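Local coordinates for DNA replication licensing factor MCM related protein (Thermoplasma acidophilum, PDB 4ME3) that probably serves, as the full-length MCM protein, as an ATP-driven single-stranded DNA helicase in replication, this chain being its zinc-bearing N-terminal domain, at residues D23-Y28 with E77-Q82; F93-L98 with T220-A225; P138-A143 with F183-N188; G152-E157 with S164-C169. All coordinates share one frame; numbering follows the deposited sequence.

Interaction 1 (D23-Y28 with E77-Q82); sequences DFFRLY and EEVILQ
The phenyl ring of F25 turns the side formed by CD2, CE2 and CZ toward helix 69-84, and two aliphatic side chains of adjacent residues meet it there. V79 CG1 lies at the ring edge and in its plane, 4.0 Å from F25 CE2. I80 comes to the same ring obliquely, its CG1 3.8 Å from F25 CE2 and its CD1 3.9 Å from F25 CZ. CE2 thus touches both partners, with V79 leaning toward CD2 and I80 toward CZ.

The methyl that V79 offers is the one anti to its backbone N (chi1 167°), while its other methyl makes no contact with F25. I80 does not aim its CB at F25; its extended CG1-CD1 arm (chi2 171°) carries the end of the chain to the ring, running at about a right angle to the F25 side chain. All three residues are buried and the contact is wholly apolar; no hydrogen bond crosses between the two segments, whose closest CA atoms, those of F25 and I80, are 9.1 Å apart. Away from this patch, R26 reaches back one turn to D23: D23 OD1 lies at the edge of the R26 guanidinium, in its plane, and takes a weak 3.3 Å salt-bridge hydrogen bond from R26 NH2 on the exposed side of the helix.

The contact joins the end of helix 14-27 to the later turns of helix 69-84 in the helical part of the MCM N-terminal domain. W21 meets the F25 ring from within the same helix, and L47 of strand 46-50 packs against both F25 and I80, so the two helices and the strand share one hydrophobic core.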
# COMPACT_ATOMS: atom_id res chain seq x y z
N ASP A 23 -5.98 17.54 -10.88
CA ASP A 23 -6.48 17.82 -12.21
C ASP A 23 -6.91 16.53 -12.91
O ASP A 23 -7.90 16.51 -13.63
CB ASP A 23 -5.41 18.52 -13.05
CG ASP A 23 -5.34 20.00 -12.78
OD1 ASP A 23 -6.29 20.55 -12.17
OD2 ASP A 23 -4.34 20.62 -13.19
N PHE A 24 -6.15 15.46 -12.70
CA PHE A 24 -6.45 14.19 -13.34
C PHE A 24 -7.82 13.65 -12.94
O PHE A 24 -8.63 13.27 -13.80
CB PHE A 24 -5.39 13.14 -13.02
CG PHE A 24 -5.76 11.76 -13.48
CD1 PHE A 24 -5.66 11.42 -14.82
CD2 PHE A 24 -6.24 10.83 -12.58
CE1 PHE A 24 -6.02 10.15 -15.24
CE2 PHE A 24 -6.61 9.57 -13.00
CZ PHE A 24 -6.49 9.23 -14.34
N PHE A 25 -8.09 13.60 -11.64
CA PHE A 25 -9.33 13.04 -11.14
C PHE A 25 -10.52 13.77 -11.76
O PHE A 25 -11.50 13.15 -12.15
CB PHE A 25 -9.41 13.14 -9.62
CG PHE A 25 -8.48 12.20 -8.89
CD1 PHE A 25 -8.31 10.89 -9.31
CD2 PHE A 25 -7.79 12.63 -7.77
CE1 PHE A 25 -7.46 10.03 -8.64
CE2 PHE A 25 -6.94 11.78 -7.09
CZ PHE A 25 -6.78 10.48 -7.52
N ARG A 26 -10.41 15.09 -11.86
CA ARG A 26 -11.48 15.90 -12.42
C ARG A 26 -11.61 15.71 -13.93
O ARG A 26 -12.68 15.39 -14.44
CB ARG A 26 -11.25 17.38 -12.11
CG ARG A 26 -12.42 18.27 -12.51
CD ARG A 26 -12.11 19.75 -12.36
NE ARG A 26 -10.73 20.01 -11.93
CZ ARG A 26 -10.33 20.06 -10.66
NH1 ARG A 26 -11.20 19.88 -9.67
NH2 ARG A 26 -9.06 20.31 -10.38
N LEU A 27 -10.50 15.91 -14.63
CA LEU A 27 -10.48 15.85 -16.09
C LEU A 27 -11.03 14.54 -16.63
O LEU A 27 -11.77 14.55 -17.61
CB LEU A 27 -9.05 16.02 -16.61
CG LEU A 27 -8.58 17.43 -16.96
CD1 LEU A 27 -7.12 17.36 -17.38
CD2 LEU A 27 -9.43 18.04 -18.07
N TYR A 28 -10.67 13.43 -16.01
CA TYR A 28 -11.04 12.12 -16.54
C TYR A 28 -12.27 11.50 -15.88
O TYR A 28 -12.58 10.33 -16.10
CB TYR A 28 -9.83 11.17 -16.50
CG TYR A 28 -8.89 11.48 -17.64
CD1 TYR A 28 -7.97 12.50 -17.54
CD2 TYR A 28 -8.98 10.79 -18.83
CE1 TYR A 28 -7.13 12.81 -18.59
CE2 TYR A 28 -8.15 11.08 -19.89
CZ TYR A 28 -7.23 12.09 -19.76
OH TYR A 28 -6.40 12.40 -20.81
N GLU A 77 -3.60 9.22 -2.87
CA GLU A 77 -4.45 8.87 -1.74
C GLU A 77 -4.70 10.09 -0.84
O GLU A 77 -5.82 10.31 -0.40
CB GLU A 77 -3.85 7.69 -0.96
CG GLU A 77 -3.94 6.38 -1.73
CD GLU A 77 -3.05 5.27 -1.18
OE1 GLU A 77 -2.23 5.53 -0.27
OE2 GLU A 77 -3.18 4.12 -1.68
N GLU A 78 -3.66 10.87 -0.60
CA GLU A 78 -3.79 12.08 0.21
C GLU A 78 -4.78 13.07 -0.40
O GLU A 78 -5.58 13.66 0.31
CB GLU A 78 -2.44 12.76 0.41
CG GLU A 78 -1.51 12.02 1.36
CD GLU A 78 -0.22 12.77 1.63
OE1 GLU A 78 -0.20 14.00 1.42
OE2 GLU A 78 0.77 12.14 2.05
N VAL A 79 -4.72 13.23 -1.72
CA VAL A 79 -5.64 14.13 -2.41
C VAL A 79 -7.09 13.67 -2.22
O VAL A 79 -7.98 14.47 -1.95
CB VAL A 79 -5.32 14.22 -3.91
CG1 VAL A 79 -6.46 14.89 -4.67
CG2 VAL A 79 -4.02 14.98 -4.12
N ILE A 80 -7.32 12.37 -2.38
CA ILE A 80 -8.65 11.81 -2.17
C ILE A 80 -9.11 12.04 -0.73
O ILE A 80 -10.24 12.46 -0.50
CB ILE A 80 -8.67 10.31 -2.50
CG1 ILE A 80 -8.52 10.13 -4.02
CG2 ILE A 80 -9.96 9.67 -2.01
CD1 ILE A 80 -8.31 8.70 -4.45
N LEU A 81 -8.24 11.77 0.23
CA LEU A 81 -8.60 11.92 1.64
C LEU A 81 -8.85 13.37 2.04
O LEU A 81 -9.78 13.66 2.79
CB LEU A 81 -7.51 11.32 2.53
CG LEU A 81 -7.44 9.80 2.55
CD1 LEU A 81 -6.11 9.32 3.13
CD2 LEU A 81 -8.60 9.23 3.34
N GLN A 82 -8.03 14.28 1.52
CA GLN A 82 -8.12 15.69 1.90
C GLN A 82 -9.19 16.46 1.12
O GLN A 82 -9.91 17.27 1.70
CB GLN A 82 -6.76 16.37 1.71
CG GLN A 82 -5.67 15.84 2.62
CD GLN A 82 -4.33 16.54 2.40
OE1 GLN A 82 -4.12 17.20 1.39
NE2 GLN A 82 -3.43 16.39 3.36

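Interaction 2 (F93-L98 with T220-A225); sequences FNIFNL and TEDDLA
D222 OD2 is gripped by three groups: the side-chain amide of N97, the guanidinium of R45 in a salt bridge, and a water. The bond from N97 ND2 to D222 OD2 is 2.9 Å long and fairly straight, 161° at the hydrogen. OD2 lies in the plane of the N97 amide, yet the donor stands above the carboxylate plane, 36° out of it, and the two flat groups are turned 79° against each other. Water 1 closes a small ring beside this bond, donating to N97 OD1 at 2.7 Å and, over a longer 3.3 Å, to D222 OD2. With both ends of the amide engaged, N97 is held against flipping.

D223 OD1 also comes within 3.1 Å of N97 ND2, its carboxylate nearly parallel to the amide, but the angle is too poor for a hydrogen bond. This oxygen is held instead by a salt bridge to R99. Positive charge from R45 and R99 probably offsets the two neighbouring aspartates. Their placement follows from the backbone: D222 has a positive phi, and with D223 it forms the corner of a type II' turn closed by L224 N to E221 O at 3.0 Å. Both carboxylates thereby project toward N97.

N97 starts strand 97-101, which pairs in parallel with strand 46-50, whereas the aspartates follow strand 215-221 of the large sheet. The contact is therefore a polar, water-assisted junction between two parts of the MCM N-terminal domain, its helical portion and its OB fold, here made by the turn at the end of an OB strand.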
# COMPACT_ATOMS: atom_id res chain seq x y z
N PHE A 93 -9.61 7.02 11.32
CA PHE A 93 -10.12 6.49 10.06
C PHE A 93 -9.61 7.32 8.89
O PHE A 93 -10.28 8.25 8.44
CB PHE A 93 -11.65 6.47 10.06
CG PHE A 93 -12.24 5.65 11.17
CD1 PHE A 93 -12.21 4.27 11.11
CD2 PHE A 93 -12.81 6.26 12.28
CE1 PHE A 93 -12.74 3.50 12.13
CE2 PHE A 93 -13.35 5.50 13.30
CZ PHE A 93 -13.32 4.12 13.22
N ASN A 94 -8.41 6.99 8.41
CA ASN A 94 -7.79 7.72 7.32
C ASN A 94 -7.11 6.81 6.31
O ASN A 94 -6.17 7.22 5.63
CB ASN A 94 -6.76 8.71 7.88
CG ASN A 94 -5.66 8.04 8.68
OD1 ASN A 94 -5.61 6.81 8.77
ND2 ASN A 94 -4.78 8.84 9.25
N ILE A 95 -7.59 5.57 6.21
CA ILE A 95 -7.05 4.62 5.24
C ILE A 95 -7.73 4.75 3.89
O ILE A 95 -8.96 4.82 3.80
CB ILE A 95 -7.22 3.16 5.74
CG1 ILE A 95 -6.46 2.96 7.05
CG2 ILE A 95 -6.73 2.19 4.68
CD1 ILE A 95 -6.69 1.60 7.69
N PHE A 96 -6.94 4.79 2.82
CA PHE A 96 -7.49 4.70 1.47
C PHE A 96 -6.52 4.01 0.53
O PHE A 96 -5.31 4.19 0.63
CB PHE A 96 -7.85 6.08 0.92
CG PHE A 96 -8.76 6.02 -0.26
CD1 PHE A 96 -8.25 5.92 -1.54
CD2 PHE A 96 -10.13 6.02 -0.09
CE1 PHE A 96 -9.10 5.83 -2.63
CE2 PHE A 96 -10.98 5.93 -1.17
CZ PHE A 96 -10.47 5.84 -2.45
N ASN A 97 -7.07 3.21 -0.38
CA ASN A 97 -6.27 2.50 -1.36
C ASN A 97 -6.52 3.00 -2.77
O ASN A 97 -7.59 2.77 -3.34
CB ASN A 97 -6.57 1.01 -1.32
CG ASN A 97 -6.46 0.43 0.07
OD1 ASN A 97 -5.48 0.66 0.77
ND2 ASN A 97 -7.47 -0.32 0.47
N LEU A 98 -5.53 3.68 -3.33
CA LEU A 98 -5.55 4.05 -4.73
C LEU A 98 -4.80 2.97 -5.48
O LEU A 98 -3.63 2.70 -5.20
CB LEU A 98 -4.88 5.41 -4.91
CG LEU A 98 -4.83 5.98 -6.33
CD1 LEU A 98 -6.21 6.04 -6.94
CD2 LEU A 98 -4.20 7.37 -6.30
N THR A 220 -0.66 -9.56 -0.31
CA THR A 220 -1.96 -8.99 -0.63
C THR A 220 -2.57 -8.42 0.64
O THR A 220 -2.66 -9.11 1.65
CB THR A 220 -2.91 -10.04 -1.25
OG1 THR A 220 -3.14 -11.10 -0.31
CG2 THR A 220 -2.32 -10.61 -2.53
N GLU A 221 -2.99 -7.16 0.59
CA GLU A 221 -3.50 -6.49 1.78
C GLU A 221 -4.92 -5.97 1.59
O GLU A 221 -5.35 -5.69 0.46
CB GLU A 221 -2.60 -5.32 2.17
CG GLU A 221 -1.22 -5.73 2.67
CD GLU A 221 -0.48 -4.57 3.31
OE1 GLU A 221 -0.83 -3.40 3.01
OE2 GLU A 221 0.45 -4.82 4.10
N ASP A 222 -5.63 -5.85 2.71
CA ASP A 222 -6.95 -5.24 2.75
C ASP A 222 -7.90 -5.91 1.75
O ASP A 222 -8.16 -7.11 1.86
CB ASP A 222 -6.81 -3.73 2.52
CG ASP A 222 -7.98 -2.94 3.08
OD1 ASP A 222 -8.88 -3.55 3.70
OD2 ASP A 222 -7.99 -1.70 2.92
N ASP A 223 -8.43 -5.14 0.80
CA ASP A 223 -9.41 -5.66 -0.15
C ASP A 223 -8.86 -6.75 -1.07
O ASP A 223 -9.63 -7.46 -1.71
CB ASP A 223 -10.00 -4.52 -0.99
CG ASP A 223 -8.93 -3.57 -1.52
OD1 ASP A 223 -8.11 -3.09 -0.72
OD2 ASP A 223 -8.92 -3.29 -2.74
N LEU A 224 -7.54 -6.87 -1.14
CA LEU A 224 -6.92 -7.88 -1.99
C LEU A 224 -6.61 -9.18 -1.25
O LEU A 224 -6.30 -10.19 -1.88
CB LEU A 224 -5.64 -7.32 -2.63
CG LEU A 224 -5.85 -6.14 -3.58
CD1 LEU A 224 -4.53 -5.76 -4.25
CD2 LEU A 224 -6.91 -6.46 -4.62
N ALA A 225 -6.69 -9.17 0.08
CA ALA A 225 -6.42 -10.38 0.85
C ALA A 225 -7.58 -11.37 0.74
O ALA A 225 -8.74 -10.98 0.66
CB ALA A 225 -6.15 -10.04 2.30
O HOH W 1 -4.95 -0.53 3.19

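Interaction 3 (P138-A143 with F183-N188); sequences PKLKNA and FKLRPN
L140 and L185 adopt the same shape, each with CG anti to its backbone N (chi1 -170° in L140, -179° in L185) and a chi2 near +60°, and this extension sends the two isobutyl groups toward each other, tip to tip. The ends meet methyl to methyl: L185 CD1 is 4.0 Å from L140 CD2, and L185 CD2 touches that same carbon at a looser 4.2 Å. L185 CD1 has a second neighbour in A143 CB, 3.8 Å away and the closest approach of the contact. One methyl of L185 thus bears on two residues of the facing chain. The CB of L185 is not aimed at that chain; the end of the side chain makes the approach.

L140 and A143 are three positions apart, a spacing that in a regular strand would put them on opposite sides. Between them K141 and N142 both face E191 in a classic beta bulge, and the chain turns a corner at N142, which is consistent with both reaching one leucine. No hydrogen bond links the two segments here. R186, the residue after L185, swings its guanidinium away to a salt bridge with E146.

The contact ties a bend in the long strand 123-147 to the short strand 183-185, one of its antiparallel partners in the large sheet. F145 of the long strand packs on L185 too, while L163 from a loop and F192 from strand 191-201 pack against L140. It thus sits where the sheet of the OB fold passes into the zinc-binding part, the L185 side chain lying about 12 Å from that of the zinc ligand C147.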
# COMPACT_ATOMS: atom_id res chain seq x y z
N PRO A 138 -4.37 -10.20 10.78
CA PRO A 138 -4.44 -8.75 10.92
C PRO A 138 -3.07 -8.10 11.11
O PRO A 138 -2.21 -8.65 11.79
CB PRO A 138 -5.28 -8.57 12.18
CG PRO A 138 -4.93 -9.76 13.01
CD PRO A 138 -4.69 -10.89 12.04
N LYS A 139 -2.89 -6.95 10.48
CA LYS A 139 -1.68 -6.16 10.64
C LYS A 139 -2.06 -4.76 11.07
O LYS A 139 -2.98 -4.16 10.53
CB LYS A 139 -0.88 -6.11 9.34
CG LYS A 139 0.20 -5.03 9.32
CD LYS A 139 0.56 -4.63 7.90
CE LYS A 139 1.06 -3.19 7.84
NZ LYS A 139 1.12 -2.69 6.44
N LEU A 140 -1.34 -4.24 12.06
CA LEU A 140 -1.56 -2.89 12.55
C LEU A 140 -1.28 -1.89 11.43
O LEU A 140 -0.21 -1.92 10.82
CB LEU A 140 -0.63 -2.64 13.74
CG LEU A 140 -0.82 -1.37 14.56
CD1 LEU A 140 -2.22 -1.33 15.16
CD2 LEU A 140 0.24 -1.33 15.65
N LYS A 141 -2.25 -1.02 11.14
CA LYS A 141 -2.11 -0.08 10.03
C LYS A 141 -2.05 1.36 10.53
O LYS A 141 -1.12 2.10 10.21
CB LYS A 141 -3.27 -0.24 9.04
CG LYS A 141 -3.17 0.67 7.82
CD LYS A 141 -1.92 0.37 7.00
CE LYS A 141 -1.82 1.28 5.79
NZ LYS A 141 -2.98 1.13 4.86
N ASN A 142 -3.06 1.76 11.30
CA ASN A 142 -3.02 3.06 11.96
C ASN A 142 -3.03 2.82 13.47
O ASN A 142 -4.05 2.45 14.04
CB ASN A 142 -4.19 3.94 11.54
CG ASN A 142 -3.95 5.40 11.85
OD1 ASN A 142 -2.81 5.83 12.04
ND2 ASN A 142 -5.02 6.18 11.91
N ALA A 143 -1.88 3.03 14.10
CA ALA A 143 -1.69 2.68 15.50
C ALA A 143 -1.99 3.84 16.43
O ALA A 143 -1.44 4.93 16.27
CB ALA A 143 -0.27 2.19 15.72
N PHE A 183 4.95 6.33 25.34
CA PHE A 183 3.68 6.08 24.66
C PHE A 183 3.22 4.64 24.83
O PHE A 183 4.02 3.71 24.72
CB PHE A 183 3.82 6.42 23.17
CG PHE A 183 3.99 7.89 22.90
CD1 PHE A 183 2.89 8.72 22.85
CD2 PHE A 183 5.24 8.43 22.69
CE1 PHE A 183 3.04 10.07 22.59
CE2 PHE A 183 5.40 9.78 22.43
CZ PHE A 183 4.29 10.60 22.39
N LYS A 184 1.93 4.47 25.09
CA LYS A 184 1.34 3.15 25.27
C LYS A 184 0.45 2.81 24.07
O LYS A 184 -0.53 3.49 23.81
CB LYS A 184 0.50 3.12 26.55
CG LYS A 184 -0.17 1.78 26.82
CD LYS A 184 -0.96 1.80 28.13
CE LYS A 184 -2.28 2.53 27.97
NZ LYS A 184 -3.05 2.60 29.25
N LEU A 185 0.81 1.75 23.35
CA LEU A 185 0.02 1.29 22.22
C LEU A 185 -1.37 0.84 22.68
O LEU A 185 -1.49 0.11 23.67
CB LEU A 185 0.74 0.15 21.50
CG LEU A 185 0.05 -0.44 20.26
CD1 LEU A 185 -0.02 0.58 19.13
CD2 LEU A 185 0.79 -1.69 19.79
N ARG A 186 -2.40 1.28 21.97
CA ARG A 186 -3.78 0.93 22.28
C ARG A 186 -4.41 0.21 21.10
O ARG A 186 -5.07 0.83 20.27
CB ARG A 186 -4.58 2.20 22.59
CG ARG A 186 -4.01 3.05 23.71
CD ARG A 186 -4.17 2.36 25.06
NE ARG A 186 -5.57 2.03 25.33
CZ ARG A 186 -6.48 2.91 25.73
NH1 ARG A 186 -6.16 4.19 25.92
NH2 ARG A 186 -7.73 2.51 25.95
N PRO A 187 -4.23 -1.12 21.04
CA PRO A 187 -4.71 -1.91 19.90
C PRO A 187 -6.21 -1.77 19.64
O PRO A 187 -6.64 -1.70 18.49
CB PRO A 187 -4.38 -3.35 20.31
CG PRO A 187 -3.26 -3.22 21.29
CD PRO A 187 -3.54 -1.96 22.04
N ASN A 188 -7.02 -1.71 20.70
CA ASN A 188 -8.46 -1.66 20.53
C ASN A 188 -8.95 -0.33 19.94
O ASN A 188 -10.09 -0.24 19.48
CB ASN A 188 -9.17 -1.95 21.86
CG ASN A 188 -8.93 -3.36 22.35
OD1 ASN A 188 -8.47 -4.22 21.59
ND2 ASN A 188 -9.23 -3.61 23.61

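Interaction 4 (G152-E157 with S164-C169). With ZN (zinc ion), chain B.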
# COMPACT_ATOMS: atom_id res chain seq x y z
N GLY A 152 -3.63 11.74 25.84
CA GLY A 152 -4.22 11.93 24.53
C GLY A 152 -3.70 10.89 23.56
O GLY A 152 -2.72 10.21 23.85
N LEU A 153 -4.35 10.78 22.40
CA LEU A 153 -3.98 9.77 21.42
C LEU A 153 -3.26 10.36 20.21
O LEU A 153 -3.77 11.26 19.55
CB LEU A 153 -5.22 9.02 20.94
CG LEU A 153 -5.96 8.21 22.01
CD1 LEU A 153 -7.24 7.64 21.44
CD2 LEU A 153 -5.06 7.11 22.55
N THR A 154 -2.08 9.82 19.93
CA THR A 154 -1.34 10.14 18.72
C THR A 154 -1.38 8.92 17.81
O THR A 154 -0.97 7.83 18.21
CB THR A 154 0.13 10.47 19.04
OG1 THR A 154 0.19 11.66 19.83
CG2 THR A 154 0.94 10.67 17.76
N TYR A 155 -1.87 9.10 16.59
CA TYR A 155 -1.93 8.00 15.64
C TYR A 155 -0.72 8.02 14.72
O TYR A 155 -0.31 9.07 14.23
CB TYR A 155 -3.23 8.07 14.83
CG TYR A 155 -4.43 7.50 15.57
CD1 TYR A 155 -5.16 8.28 16.45
CD2 TYR A 155 -4.82 6.18 15.38
CE1 TYR A 155 -6.25 7.76 17.12
CE2 TYR A 155 -5.91 5.65 16.05
CZ TYR A 155 -6.62 6.45 16.92
OH TYR A 155 -7.71 5.93 17.59
N VAL A 156 -0.14 6.85 14.50
CA VAL A 156 1.01 6.72 13.61
C VAL A 156 0.76 5.61 12.59
O VAL A 156 0.50 4.47 12.97
CB VAL A 156 2.29 6.39 14.39
CG1 VAL A 156 3.49 6.31 13.44
CG2 VAL A 156 2.54 7.42 15.48
N GLU A 157 0.84 5.95 11.31
CA GLU A 157 0.68 4.96 10.26
C GLU A 157 1.85 3.98 10.29
O GLU A 157 3.00 4.37 10.49
CB GLU A 157 0.62 5.64 8.89
CG GLU A 157 0.41 4.67 7.74
CD GLU A 157 0.46 5.35 6.38
OE1 GLU A 157 0.53 6.60 6.34
OE2 GLU A 157 0.43 4.64 5.36
N SER A 164 6.32 1.30 14.49
CA SER A 164 6.80 2.68 14.48
C SER A 164 6.10 3.47 15.58
O SER A 164 4.88 3.63 15.56
CB SER A 164 6.52 3.34 13.13
OG SER A 164 7.12 2.61 12.07
N GLU A 165 6.87 3.96 16.55
CA GLU A 165 6.32 4.72 17.66
C GLU A 165 6.45 6.21 17.41
O GLU A 165 7.30 6.64 16.63
CB GLU A 165 7.03 4.35 18.97
CG GLU A 165 6.13 3.68 19.99
CD GLU A 165 6.53 3.98 21.43
OE1 GLU A 165 7.58 4.63 21.63
OE2 GLU A 165 5.79 3.57 22.35
N PRO A 166 5.60 7.02 18.05
CA PRO A 166 5.74 8.48 17.94
C PRO A 166 6.84 9.01 18.85
O PRO A 166 7.18 8.39 19.85
CB PRO A 166 4.37 9.00 18.39
CG PRO A 166 3.84 7.95 19.30
CD PRO A 166 4.39 6.64 18.81
N GLN A 167 7.38 10.17 18.49
CA GLN A 167 8.40 10.82 19.30
C GLN A 167 7.78 11.95 20.12
O GLN A 167 8.12 12.15 21.28
CB GLN A 167 9.51 11.38 18.42
CG GLN A 167 10.84 11.55 19.14
CD GLN A 167 11.56 10.23 19.36
OE1 GLN A 167 11.92 9.89 20.49
NE2 GLN A 167 11.79 9.49 18.28
N VAL A 168 6.86 12.68 19.49
CA VAL A 168 6.20 13.82 20.12
C VAL A 168 4.69 13.62 20.15
O VAL A 168 4.11 13.07 19.21
CB VAL A 168 6.53 15.13 19.37
CG1 VAL A 168 6.20 15.00 17.90
CG2 VAL A 168 5.78 16.30 19.99
N CYS A 169 4.06 14.07 21.23
CA CYS A 169 2.61 13.94 21.39
C CYS A 169 1.88 14.98 20.54
O CYS A 169 2.21 16.16 20.56
CB CYS A 169 2.23 14.11 22.86
SG CYS A 169 0.45 14.05 23.20
ZN ZN B . 0.57 14.33 25.54
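V156 faces the loop S164-C169 with every atom of its side chain from CB outward. CB lies 4.0 Å from S164 O; CG1, anti to the backbone N, comes nearer to that carbonyl oxygen at 3.7 Å; CG2 leans on the proline ring, 3.8 Å from P166 CB and 3.9 Å from P166 CD. Two residues earlier, T154 adds its methyl from the same strand: CG2 is 3.9 Å from P166 CB, so that one proline carbon touches both strand residues. T154 OG1 turns toward the zinc end, 3.7 Å from C169 CA, and accepts a hydrogen bond from the backbone N of D170, helping to place the chain just after the cysteine. C169 SG, anti to its backbone N (chi1 177°), bonds zinc at 2.4 Å; C147, C150 and C172 complete the four-cysteine site.

The loop therefore lies along strand 153-157, packed through P166 against V156 and T154, and metal-bound at its far end. Backbone hydrogen bonds of T154 with F145 and V156 with A143 pair the strand antiparallel with strand 123-147, and F183 of strand 183-185 packs against both P166 and C169.

In the fold
Interaction 1 closes first along the chain, in the helical part; interaction 2 then opens and spans both others, interaction 4 lying within interaction 3. Interactions 1 and 2, centres about 17 Å apart, touch where E77 OE2 meets L98 N and I80 packs on F96. Interactions 2 and 3, centres about 16 Å apart, are joined by the salt bridge between E221 and K139. Interactions 3 and 4, centres about 10 Å apart, share the pairing of strands 123-147 and 153-157. Interactions 2, 3 and 4 all reach the large mixed sheet, so a chain of contacts runs from the helical bundle through the OB fold to the zinc site, linking the parts of the MCM N-terminal domain.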